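Local coordinates for protein lysyl oxidase (Pichia pastoris, PDB 1W7C) that probably oxidises primary amines, including peptidyl lysine side chains, to aldehydes, as a copper- and topaquinone-dependent amine oxidase, at residues Y119-K124 / F630-D635. Sequence-based numbering, arbitrary orientation.
With CA (calcium ion), chain E.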
# COMPACT_ATOMS: atom_id res chain seq x y z
N TYR A 119 34.26 -4.49 10.61
CA TYR A 119 32.80 -4.59 10.44
C TYR A 119 32.28 -6.01 10.63
O TYR A 119 31.08 -6.23 10.53
CB TYR A 119 32.35 -4.02 9.07
CG TYR A 119 33.14 -4.59 7.93
CD1 TYR A 119 32.98 -5.92 7.52
CD2 TYR A 119 34.10 -3.82 7.30
CE1 TYR A 119 33.76 -6.46 6.50
CE2 TYR A 119 34.90 -4.34 6.33
CZ TYR A 119 34.73 -5.66 5.91
OH TYR A 119 35.51 -6.17 4.87
N ASN A 120 33.18 -6.98 10.86
CA ASN A 120 32.79 -8.34 11.16
C ASN A 120 32.66 -8.51 12.64
O ASN A 120 33.64 -8.34 13.38
CB ASN A 120 33.81 -9.32 10.60
CG ASN A 120 33.78 -9.37 9.08
OD1 ASN A 120 32.74 -9.11 8.47
ND2 ASN A 120 34.93 -9.70 8.46
N THR A 121 31.46 -8.83 13.12
CA THR A 121 31.24 -8.98 14.53
C THR A 121 32.04 -10.13 15.13
O THR A 121 32.33 -10.13 16.32
CB THR A 121 29.76 -9.19 14.87
OG1 THR A 121 29.28 -10.38 14.24
CG2 THR A 121 28.88 -8.05 14.41
N ASN A 122 32.43 -11.09 14.30
CA ASN A 122 33.18 -12.24 14.81
C ASN A 122 34.68 -11.98 14.93
O ASN A 122 35.43 -12.85 15.36
CB ASN A 122 32.87 -13.50 13.98
CG ASN A 122 33.65 -13.57 12.66
OD1 ASN A 122 34.30 -12.63 12.25
ND2 ASN A 122 33.53 -14.70 11.98
N GLY A 123 35.09 -10.77 14.58
CA GLY A 123 36.46 -10.30 14.75
C GLY A 123 37.50 -10.90 13.83
O GLY A 123 38.70 -10.73 14.05
N LYS A 124 37.06 -11.60 12.79
CA LYS A 124 37.95 -12.32 11.90
C LYS A 124 37.97 -11.71 10.50
O LYS A 124 36.94 -11.33 9.96
CB LYS A 124 37.50 -13.78 11.78
CG LYS A 124 37.56 -14.52 13.10
CD LYS A 124 36.96 -15.90 13.06
CE LYS A 124 36.92 -16.50 14.43
NZ LYS A 124 36.28 -17.83 14.41
N PHE A 630 24.05 -10.42 13.44
CA PHE A 630 23.32 -9.19 13.71
C PHE A 630 23.02 -9.01 15.20
O PHE A 630 22.94 -7.90 15.68
CB PHE A 630 22.04 -9.17 12.89
CG PHE A 630 21.16 -7.96 13.14
CD1 PHE A 630 21.45 -6.76 12.53
CD2 PHE A 630 20.09 -8.04 14.01
CE1 PHE A 630 20.65 -5.64 12.73
CE2 PHE A 630 19.28 -6.92 14.21
CZ PHE A 630 19.58 -5.72 13.60
N ASN A 631 22.78 -10.11 15.92
CA ASN A 631 22.44 -10.01 17.31
C ASN A 631 23.55 -9.38 18.15
O ASN A 631 23.28 -8.88 19.22
CB ASN A 631 22.07 -11.39 17.87
CG ASN A 631 20.70 -11.85 17.45
OD1 ASN A 631 19.91 -11.06 16.90
ND2 ASN A 631 20.42 -13.14 17.65
N ALA A 632 24.79 -9.37 17.65
CA ALA A 632 25.89 -8.72 18.35
C ALA A 632 25.65 -7.21 18.49
O ALA A 632 26.22 -6.56 19.37
CB ALA A 632 27.21 -9.00 17.66
N PHE A 633 24.85 -6.63 17.59
CA PHE A 633 24.57 -5.20 17.66
C PHE A 633 23.68 -4.83 18.86
O PHE A 633 23.64 -3.68 19.27
CB PHE A 633 23.78 -4.70 16.44
CG PHE A 633 24.45 -4.86 15.09
CD1 PHE A 633 25.69 -5.47 14.93
CD2 PHE A 633 23.79 -4.38 13.95
CE1 PHE A 633 26.24 -5.60 13.62
CE2 PHE A 633 24.34 -4.52 12.68
CZ PHE A 633 25.59 -5.10 12.53
N LEU A 634 22.96 -5.82 19.39
CA LEU A 634 21.92 -5.63 20.38
C LEU A 634 22.47 -5.94 21.75
O LEU A 634 22.42 -7.08 22.22
CB LEU A 634 20.73 -6.54 20.05
CG LEU A 634 20.12 -6.31 18.68
CD1 LEU A 634 19.14 -7.43 18.31
CD2 LEU A 634 19.44 -4.93 18.61
N ASP A 635 22.99 -4.91 22.39
CA ASP A 635 23.70 -5.06 23.67
C ASP A 635 23.26 -3.98 24.66
O ASP A 635 24.02 -3.54 25.51
CB ASP A 635 25.22 -5.15 23.46
CG ASP A 635 25.76 -4.10 22.53
OD1 ASP A 635 26.92 -4.28 22.07
OD2 ASP A 635 25.12 -3.09 22.22
CA CA E . 24.57 -1.80 20.34
O HOH W 1 26.72 -2.76 19.78
O HOH W 2 25.13 -0.65 18.30
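T121 reaches across to A632 and F633 with its methyl group, a small example of how one methyl can carry the contact between two segments distant in sequence. Its CG2 lies 3.7 Å from CE1 of F633, at the edge of the ring and near its plane, and 3.8 Å from CB of A632. The threonine torsion (chi1 61°) divides the two branches: CG2 stands anti to the carbonyl carbon and meets the apolar pair, while OG1 accepts a hydrogen bond from the backbone N of N629, just before 630-635. The tight part is this methyl against the buried phenyl edge; A632, beside it, is exposed, and the whole interface buries merely 116 Å².

Polar bonds within 119-124 shape its turn. N120 to G123 form a type I turn, N122 OD1 accepts from K124 N at 3.0 Å in an Asx turn, and N120 ND2 donates to K124 O; K124 NZ forms a salt bridge with D625. In the 3-10 turn 630-633, closed by F633 N to F630 O, F633 has a double role: its ring meets T121, whereas its O binds calcium at 2.4 Å, alongside D635 OD2, two waters, E540 and E637. The turn between strands 112-115 and 126-128, which both pair with strand 96-103, thus rests on the calcium-binding loop of the enzyme domain, between strands 602-606 and 642-654, where F633 also packs on T605 of strand 602-606.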